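Local coordinates for glyoxalase 3 (Candida albicans, PDB 4LRU), which converts methylglyoxal and water to D-lactate in a single glutathione-independent step, detoxifying the methylglyoxal that the yeast generates in its own metabolism, at residues A[49-54]-A[118-123]; A[7-12]-A[102-107]; A[22-27]-A[57-62]. All coordinates share one frame; numbering follows the deposited sequence.

Contact 1: A[49-54]-A[118-123]; sequences ASETGT and AKDLQK
Glu51, just past the end of strand 45-50, reaches to the start of helix 119-130 and lays its carboxylate across the first turn, over the backbone of Ala118, Lys119 and Asp120. Each oxygen takes one backbone N-H. OE1 of Glu51 accepts from Leu121 N at 3.0 Å, with an angle of 163° at the hydrogen, and OE2 accepts from Asp120 N at 2.9 Å. Both bonds use syn lone pairs, so the carboxylate grips the two neighbouring amides like a fork, and the pair fixes its rotation. The chain gets there by leaving CA with CG anti to the backbone N (chi1 -165°) and then bending at chi2.

This is the tight part of the contact. Ala118 CB packs against the carboxylate, 3.4 Å from Glu51 OE1, while Leu121 slides past the glutamate in the opposite direction, its CG 3.3 Å from the same oxygen. Deeper in, Leu121 CD2 meets Ala49 CB at 4.2 Å, and the leucine also packs on Leu8 and Ala10 of strand 6-10. In the fold, helix 119-130 packs on one face of the central, mostly parallel sheet of the DJ-1 superfamily; here a carboxylate from the loop after strand 45-50 binds N-H groups of the helix's first turn, where the helix dipole would probably favour its negative charge.

Toward Asp120 the packing is looser and wetter. The two acidic side chains cross at about a right angle, yet their carboxylate planes lie only 22° apart, with OD2 of Asp120 3.3 Å from OE2 of Glu51, a proximity of like charges that the amide bonds probably offset. A water donates to both Asp120 OD2 and Glu51 O, linking the helix to the loop backbone.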
loop_
_atom_site.group_PDB
_atom_site.type_symbol
_atom_site.label_atom_id
_atom_site.label_comp_id
_atom_site.label_asym_id
_atom_site.label_seq_id
_atom_site.Cartn_x
_atom_site.Cartn_y
_atom_site.Cartn_z
ATOM N N ALA A 49 8.407 -3.683 -5.474
ATOM C CA ALA A 49 9.555 -2.838 -5.126
ATOM C C ALA A 49 9.448 -2.394 -3.680
ATOM O O ALA A 49 8.343 -2.171 -3.164
ATOM C CB ALA A 49 9.618 -1.619 -6.024
ATOM N N SER A 50 10.600 -2.222 -3.038
ATOM C CA SER A 50 10.670 -1.439 -1.814
ATOM C C SER A 50 11.767 -0.390 -1.953
ATOM O O SER A 50 12.547 -0.400 -2.910
ATOM C CB SER A 50 10.954 -2.330 -0.604
ATOM O OG SER A 50 12.299 -2.774 -0.599
ATOM N N GLU A 51 11.855 0.515 -0.987
ATOM C CA GLU A 51 12.802 1.615 -1.116
ATOM C C GLU A 51 14.268 1.147 -1.042
ATOM O O GLU A 51 15.180 1.807 -1.564
ATOM C CB GLU A 51 12.498 2.689 -0.067
ATOM C CG GLU A 51 13.183 4.030 -0.321
ATOM C CD GLU A 51 12.683 4.776 -1.554
ATOM O OE1 GLU A 51 11.680 4.348 -2.170
ATOM O OE2 GLU A 51 13.314 5.781 -1.932
ATOM N N THR A 52 14.496 -0.018 -0.445
ATOM C CA THR A 52 15.837 -0.565 -0.311
ATOM C C THR A 52 16.079 -1.831 -1.144
ATOM O O THR A 52 17.212 -2.311 -1.230
ATOM C CB THR A 52 16.097 -0.952 1.138
ATOM O OG1 THR A 52 15.101 -1.911 1.528
ATOM C CG2 THR A 52 16.004 0.274 2.027
ATOM N N GLY A 53 15.009 -2.403 -1.695
ATOM C CA GLY A 53 15.074 -3.746 -2.249
ATOM C C GLY A 53 14.982 -4.879 -1.243
ATOM O O GLY A 53 15.133 -6.057 -1.605
ATOM N N THR A 54 14.805 -4.543 0.036
ATOM C CA THR A 54 14.680 -5.537 1.090
ATOM C C THR A 54 13.334 -5.366 1.778
ATOM O O THR A 54 12.707 -4.315 1.684
ATOM C CB THR A 54 15.812 -5.417 2.133
ATOM O OG1 THR A 54 15.702 -4.156 2.819
ATOM C CG2 THR A 54 17.175 -5.547 1.477
ATOM N N ALA A 118 10.242 7.842 1.422
ATOM C CA ALA A 118 10.648 6.920 0.365
ATOM C C ALA A 118 10.583 7.627 -0.974
ATOM O O ALA A 118 9.700 7.363 -1.802
ATOM C CB ALA A 118 9.781 5.675 0.378
ATOM N N LYS A 119 11.571 8.491 -1.222
ATOM C CA LYS A 119 11.463 9.445 -2.310
ATOM C C LYS A 119 11.442 8.769 -3.677
ATOM O O LYS A 119 10.791 9.260 -4.574
ATOM C CB LYS A 119 12.561 10.500 -2.209
ATOM C CG LYS A 119 12.351 11.392 -0.988
ATOM C CD LYS A 119 13.260 12.600 -0.958
ATOM C CE LYS A 119 13.026 13.384 0.325
ATOM N NZ LYS A 119 11.641 13.938 0.405
ATOM N N ASP A 120 12.129 7.642 -3.827
ATOM C CA ASP A 120 12.106 6.923 -5.109
ATOM C C ASP A 120 10.729 6.300 -5.403
ATOM O O ASP A 120 10.176 6.484 -6.508
ATOM C CB ASP A 120 13.191 5.848 -5.145
ATOM C CG ASP A 120 14.593 6.436 -5.179
ATOM O OD1 ASP A 120 14.817 7.369 -5.988
ATOM O OD2 ASP A 120 15.475 5.938 -4.434
ATOM N N LEU A 121 10.166 5.572 -4.441
ATOM C CA LEU A 121 8.786 5.089 -4.582
ATOM C C LEU A 121 7.834 6.255 -4.823
ATOM O O LEU A 121 6.927 6.168 -5.667
ATOM C CB LEU A 121 8.346 4.333 -3.321
ATOM C CG LEU A 121 8.933 2.934 -3.182
ATOM C CD1 LEU A 121 8.543 2.318 -1.860
ATOM C CD2 LEU A 121 8.465 2.053 -4.336
ATOM N N GLN A 122 8.021 7.342 -4.076
ATOM C CA GLN A 122 7.157 8.506 -4.232
ATOM C C GLN A 122 7.240 9.085 -5.640
ATOM O O GLN A 122 6.222 9.541 -6.195
ATOM C CB GLN A 122 7.477 9.561 -3.177
ATOM C CG GLN A 122 6.963 9.190 -1.791
ATOM C CD GLN A 122 7.287 10.235 -0.754
ATOM O OE1 GLN A 122 8.354 10.854 -0.806
ATOM N NE2 GLN A 122 6.369 10.471 0.172
ATOM N N LYS A 123 8.444 9.081 -6.212
ATOM C CA LYS A 123 8.654 9.581 -7.564
ATOM C C LYS A 123 7.935 8.690 -8.578
ATOM O O LYS A 123 7.358 9.180 -9.543
ATOM C CB LYS A 123 10.153 9.664 -7.889
ATOM C CG LYS A 123 10.465 10.141 -9.302
ATOM C CD LYS A 123 10.056 11.592 -9.485
ATOM C CE LYS A 123 10.489 12.154 -10.830
ATOM N NZ LYS A 123 9.880 13.491 -11.104
HETATM O O HOH W 1 15.315 3.254 -3.870
#

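Contact 2: A[7-12]-A[102-107]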
loop_
_atom_site.group_PDB
_atom_site.type_symbol
_atom_site.label_atom_id
_atom_site.label_comp_id
_atom_site.label_asym_id
_atom_site.label_seq_id
_atom_site.Cartn_x
_atom_site.Cartn_y
_atom_site.Cartn_z
ATOM N N VAL A 7 2.150 -2.556 -13.039
ATOM C CA VAL A 7 1.822 -2.113 -11.712
ATOM C C VAL A 7 3.107 -2.092 -10.890
ATOM O O VAL A 7 3.827 -3.093 -10.839
ATOM C CB VAL A 7 0.806 -3.069 -11.044
ATOM C CG1 VAL A 7 0.525 -2.635 -9.625
ATOM C CG2 VAL A 7 -0.496 -3.133 -11.851
ATOM N N LEU A 8 3.380 -0.954 -10.265
ATOM C CA LEU A 8 4.378 -0.892 -9.206
ATOM C C LEU A 8 3.678 -1.217 -7.906
ATOM O O LEU A 8 2.898 -0.410 -7.370
ATOM C CB LEU A 8 5.032 0.487 -9.160
ATOM C CG LEU A 8 6.301 0.603 -8.314
ATOM C CD1 LEU A 8 6.048 0.361 -6.837
ATOM C CD2 LEU A 8 7.406 -0.299 -8.858
ATOM N N LEU A 9 3.921 -2.426 -7.421
ATOM C CA LEU A 9 3.391 -2.855 -6.141
ATOM C C LEU A 9 4.463 -2.609 -5.078
ATOM O O LEU A 9 5.444 -3.346 -4.990
ATOM C CB LEU A 9 2.988 -4.337 -6.212
ATOM C CG LEU A 9 2.384 -4.959 -4.951
ATOM C CD1 LEU A 9 1.257 -4.132 -4.382
ATOM C CD2 LEU A 9 1.899 -6.387 -5.210
ATOM N N ALA A 10 4.285 -1.526 -4.319
ATOM C CA ALA A 10 5.253 -1.100 -3.309
ATOM C C ALA A 10 5.054 -1.906 -2.020
ATOM O O ALA A 10 3.921 -2.167 -1.596
ATOM C CB ALA A 10 5.090 0.389 -3.024
ATOM N N LEU A 11 6.174 -2.306 -1.423
ATOM C CA LEU A 11 6.227 -2.922 -0.113
ATOM C C LEU A 11 7.053 -2.043 0.810
ATOM O O LEU A 11 8.044 -1.450 0.367
ATOM C CB LEU A 11 6.907 -4.287 -0.205
ATOM C CG LEU A 11 6.031 -5.475 -0.634
ATOM C CD1 LEU A 11 5.456 -5.290 -2.024
ATOM C CD2 LEU A 11 6.814 -6.770 -0.560
ATOM N N THR A 12 6.705 -2.010 2.091
ATOM C CA THR A 12 7.599 -1.406 3.071
ATOM C C THR A 12 8.911 -2.181 3.220
ATOM O O THR A 12 8.945 -3.410 3.146
ATOM C CB THR A 12 6.974 -1.278 4.472
ATOM O OG1 THR A 12 7.898 -0.609 5.344
ATOM C CG2 THR A 12 6.627 -2.637 5.064
ATOM N N ILE A 102 0.263 2.087 -12.903
ATOM C CA ILE A 102 -0.460 2.052 -11.634
ATOM C C ILE A 102 0.585 1.962 -10.520
ATOM O O ILE A 102 1.605 1.263 -10.669
ATOM C CB ILE A 102 -1.369 0.798 -11.580
ATOM C CG1 ILE A 102 -2.490 0.935 -12.609
ATOM C CG2 ILE A 102 -1.922 0.557 -10.183
ATOM C CD1 ILE A 102 -3.263 -0.334 -12.864
ATOM N N PHE A 103 0.344 2.686 -9.429
ATOM C CA PHE A 103 1.122 2.540 -8.220
ATOM C C PHE A 103 0.178 2.021 -7.155
ATOM O O PHE A 103 -0.881 2.600 -6.928
ATOM C CB PHE A 103 1.711 3.883 -7.785
ATOM C CG PHE A 103 2.558 3.803 -6.539
ATOM C CD1 PHE A 103 1.976 3.797 -5.287
ATOM C CD2 PHE A 103 3.949 3.735 -6.633
ATOM C CE1 PHE A 103 2.754 3.758 -4.147
ATOM C CE2 PHE A 103 4.733 3.673 -5.494
ATOM C CZ PHE A 103 4.141 3.681 -4.254
ATOM N N PHE A 104 0.548 0.919 -6.517
ATOM C CA PHE A 104 -0.251 0.373 -5.406
ATOM C C PHE A 104 0.614 0.168 -4.165
ATOM O O PHE A 104 1.544 -0.637 -4.174
ATOM C CB PHE A 104 -0.897 -0.948 -5.821
ATOM C CG PHE A 104 -1.893 -1.468 -4.833
ATOM C CD1 PHE A 104 -1.480 -2.005 -3.622
ATOM C CD2 PHE A 104 -3.274 -1.406 -5.101
ATOM C CE1 PHE A 104 -2.401 -2.472 -2.702
ATOM C CE2 PHE A 104 -4.180 -1.872 -4.173
ATOM C CZ PHE A 104 -3.749 -2.414 -2.981
ATOM N N GLY A 105 0.317 0.914 -3.109
ATOM C CA GLY A 105 1.028 0.779 -1.843
ATOM C C GLY A 105 0.433 -0.276 -0.936
ATOM O O GLY A 105 -0.599 -0.048 -0.301
ATOM N N SER A 106 1.048 -1.454 -0.899
ATOM C CA SER A 106 0.741 -2.416 0.152
ATOM C C SER A 106 1.248 -1.853 1.456
ATOM O O SER A 106 2.033 -0.913 1.455
ATOM C CB SER A 106 1.367 -3.788 -0.108
ATOM O OG SER A 106 2.784 -3.820 0.113
ATOM N N ALA A 107 0.838 -2.432 2.567
ATOM C CA ALA A 107 1.283 -1.873 3.826
ATOM C C ALA A 107 1.569 -2.921 4.887
ATOM O O ALA A 107 2.343 -3.854 4.649
ATOM C CB ALA A 107 0.326 -0.792 4.296
HETATM O O HOH W 2 4.159 -3.328 2.533
#
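Leu8 and Phe103 lie side by side and point the same way from paired parallel strands, with Leu8 CD1 3.8 Å from Phe103 CE2. Ala10 adds its methyl farther along the same ring, CB to Phe103 CZ 3.6 Å, so two strand residues lie against one phenyl group beneath helix 119-130. On the other face Leu9 and Phe104 repeat the side-by-side arrangement. CG anti to the backbone N (chi1 -179°) and chi2 near 50° bring Leu9 CD1 to within 3.5 Å of Phe104 CD1, while Val7 and Ile102 cross at a slant; helix 29-42 packs on this face.

Between the two layers runs a ladder of backbone bonds, the straightest from Phe104 N to Leu8 O at 178°. At its far end Ala10 O takes two donors from one residue, Ser106 N at 3.0 Å and Ser106 OG at 2.6 Å, the hydroxyl in the carbonyl plane on a lone pair. A water then joins Ser106 OG, Thr12 N and Ala107 O where the strands part.

Neighbouring central strands between two helical layers, their C-terminal ends leading to the inferred active site, Cys139 and His140, beside Ala107, fit the alpha/beta sandwich of the DJ-1 superfamily.

Contact 3: A[22-27]-A[57-62]; sequences GKKTGV and WDDHSV
The two loops are joined by backbone bonds at both ends of a short run: Asp58 N gives to Val27 O at 2.8 Å, from above the carbonyl plane, and Asp59 N gives to Lys24 O at 2.9 Å, with a single bridge pairing Val27 and Trp57. Between them Gly26 lies against the opposite backbone, its C 3.6 Å from Asp58 N, and its own N is buried without a partner in the model.

Asp59 answers the second bond with its side chain. Its OD2 accepts from Lys24 N at 2.8 Å, met from above the carboxylate plane, so Lys24 is held through both its N and its O by one residue. Asp58, with CG anti to the backbone N (chi1 -178°), takes Thr25 OG1 on the anti side of OD2 at 2.7 Å, 29° out of the carboxylate plane; Tyr19 OH binds that oxygen too. OD1 of Asp58 accepts from His60 N, closing an Asx turn.

At the Val27 end the contact becomes apolar. Val27 CG1 touches Trp57 CZ3 at 3.7 Å, and Val27 O lies at the edge of the indole in its plane. At the other end Lys23 crosses His60 at about a right angle, its CG 3.7 Å from His60 NE2, and that nitrogen is hydrogen-bonded to Asp21.

Two aspartates thus do different work. Asp59 binds main chain on the partly exposed side, whereas the buried Asp58 carboxylate, with donors on both oxygens, would probably have its negative charge stabilised by Thr25, Tyr19 and its own turn.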
loop_
_atom_site.group_PDB
_atom_site.type_symbol
_atom_site.label_atom_id
_atom_site.label_comp_id
_atom_site.label_asym_id
_atom_site.label_seq_id
_atom_site.Cartn_x
_atom_site.Cartn_y
_atom_site.Cartn_z
ATOM N N GLY A 22 6.492 -8.187 21.295
ATOM C CA GLY A 22 7.865 -8.382 20.846
ATOM C C GLY A 22 7.973 -8.809 19.393
ATOM O O GLY A 22 9.075 -8.999 18.886
ATOM N N LYS A 23 6.836 -8.963 18.721
ATOM C CA LYS A 23 6.837 -9.396 17.324
ATOM C C LYS A 23 7.212 -8.246 16.395
ATOM O O LYS A 23 7.057 -7.071 16.742
ATOM C CB LYS A 23 5.457 -9.918 16.908
ATOM C CG LYS A 23 4.985 -11.152 17.647
ATOM C CD LYS A 23 5.950 -12.308 17.508
ATOM C CE LYS A 23 5.429 -13.532 18.246
ATOM N NZ LYS A 23 6.220 -14.739 17.893
ATOM N N LYS A 24 7.641 -8.592 15.182
ATOM C CA LYS A 24 8.023 -7.593 14.190
ATOM C C LYS A 24 6.864 -7.112 13.332
ATOM O O LYS A 24 5.948 -7.880 13.019
ATOM C CB LYS A 24 9.102 -8.159 13.281
ATOM C CG LYS A 24 10.372 -8.516 14.020
ATOM C CD LYS A 24 11.491 -8.849 13.041
ATOM C CE LYS A 24 12.795 -9.140 13.756
ATOM N NZ LYS A 24 13.870 -9.370 12.754
ATOM N N THR A 25 6.916 -5.844 12.919
ATOM C CA THR A 25 6.150 -5.412 11.770
ATOM C C THR A 25 6.978 -5.500 10.497
ATOM O O THR A 25 8.165 -5.876 10.526
ATOM C CB THR A 25 5.555 -3.997 11.954
ATOM O OG1 THR A 25 4.540 -3.770 10.959
ATOM C CG2 THR A 25 6.612 -2.920 11.827
ATOM N N GLY A 26 6.330 -5.155 9.395
ATOM C CA GLY A 26 6.848 -5.335 8.049
ATOM C C GLY A 26 5.673 -5.359 7.106
ATOM O O GLY A 26 4.687 -4.664 7.337
ATOM N N VAL A 27 5.776 -6.147 6.044
ATOM C CA VAL A 27 4.742 -6.219 5.005
ATOM C C VAL A 27 3.616 -7.137 5.482
ATOM O O VAL A 27 3.862 -8.262 5.891
ATOM C CB VAL A 27 5.343 -6.771 3.707
ATOM C CG1 VAL A 27 4.267 -6.944 2.627
ATOM C CG2 VAL A 27 6.472 -5.866 3.228
ATOM N N TRP A 57 8.253 -9.856 6.516
ATOM C CA TRP A 57 6.822 -9.948 6.766
ATOM C C TRP A 57 6.482 -9.411 8.143
ATOM O O TRP A 57 7.233 -9.602 9.099
ATOM C CB TRP A 57 6.336 -11.400 6.666
ATOM C CG TRP A 57 6.596 -12.059 5.359
ATOM C CD1 TRP A 57 7.337 -13.175 5.149
ATOM C CD2 TRP A 57 6.100 -11.659 4.077
ATOM N NE1 TRP A 57 7.351 -13.496 3.811
ATOM C CE2 TRP A 57 6.605 -12.575 3.130
ATOM C CE3 TRP A 57 5.306 -10.599 3.631
ATOM C CZ2 TRP A 57 6.311 -12.480 1.769
ATOM C CZ3 TRP A 57 5.016 -10.509 2.280
ATOM C CH2 TRP A 57 5.516 -11.449 1.366
ATOM N N ASP A 58 5.315 -8.792 8.251
ATOM C CA ASP A 58 4.738 -8.488 9.555
ATOM C C ASP A 58 4.343 -9.809 10.228
ATOM O O ASP A 58 3.609 -10.598 9.649
ATOM C CB ASP A 58 3.536 -7.558 9.403
ATOM C CG ASP A 58 2.930 -7.163 10.738
ATOM O OD1 ASP A 58 2.482 -8.070 11.463
ATOM O OD2 ASP A 58 2.858 -5.939 11.034
ATOM N N ASP A 59 4.875 -10.087 11.415
ATOM C CA ASP A 59 4.684 -11.397 12.064
ATOM C C ASP A 59 3.197 -11.669 12.351
ATOM O O ASP A 59 2.750 -12.821 12.364
ATOM C CB ASP A 59 5.461 -11.481 13.394
ATOM C CG ASP A 59 6.978 -11.586 13.215
ATOM O OD1 ASP A 59 7.451 -12.048 12.154
ATOM O OD2 ASP A 59 7.706 -11.228 14.174
ATOM N N HIS A 60 2.433 -10.615 12.600
ATOM C CA HIS A 60 1.010 -10.780 12.879
ATOM C C HIS A 60 0.215 -11.187 11.627
ATOM O O HIS A 60 -0.883 -11.748 11.742
ATOM C CB HIS A 60 0.440 -9.518 13.528
ATOM C CG HIS A 60 0.851 -9.354 14.961
ATOM N ND1 HIS A 60 0.505 -8.253 15.716
ATOM C CD2 HIS A 60 1.652 -10.108 15.741
ATOM C CE1 HIS A 60 1.028 -8.372 16.922
ATOM N NE2 HIS A 60 1.727 -9.490 16.965
ATOM N N SER A 61 0.804 -10.990 10.451
ATOM C CA SER A 61 0.100 -11.230 9.180
ATOM C C SER A 61 0.285 -12.647 8.626
ATOM O O SER A 61 -0.387 -13.029 7.665
ATOM C CB SER A 61 0.519 -10.209 8.136
ATOM O OG SER A 61 1.799 -10.497 7.607
ATOM N N VAL A 62 1.197 -13.418 9.208
ATOM C CA VAL A 62 1.470 -14.785 8.735
ATOM C C VAL A 62 0.717 -15.883 9.507
ATOM O O VAL A 62 0.819 -17.072 9.185
ATOM C CB VAL A 62 2.987 -15.073 8.705
ATOM C CG1 VAL A 62 3.710 -13.983 7.925
ATOM C CG2 VAL A 62 3.551 -15.189 10.115
#

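Overall arrangement
Contacts 1 and 2 share the central sheet, their centres about 10 Å apart. Strand 45-50 runs beside strand 6-10, and Ala49 O lies 2.8 Å from Leu11 N, probably hydrogen-bonded; Leu121 O also packs 3.3 Å from Phe103 CE2. Contact 3, about 18 Å between centres from contact 2, is nested within the loop that contact 2 closes, and meets it where Thr12 O lies 3.5 Å from Val27 CG2. The inferred active-site residues Cys139 and His140 are nearest to contact 2, with both side chains about 4 Å from that of Ala107. Thr25 in contact 3 is about 7 Å from His140, side chain to side chain, whereas contact 1 lies away from the site.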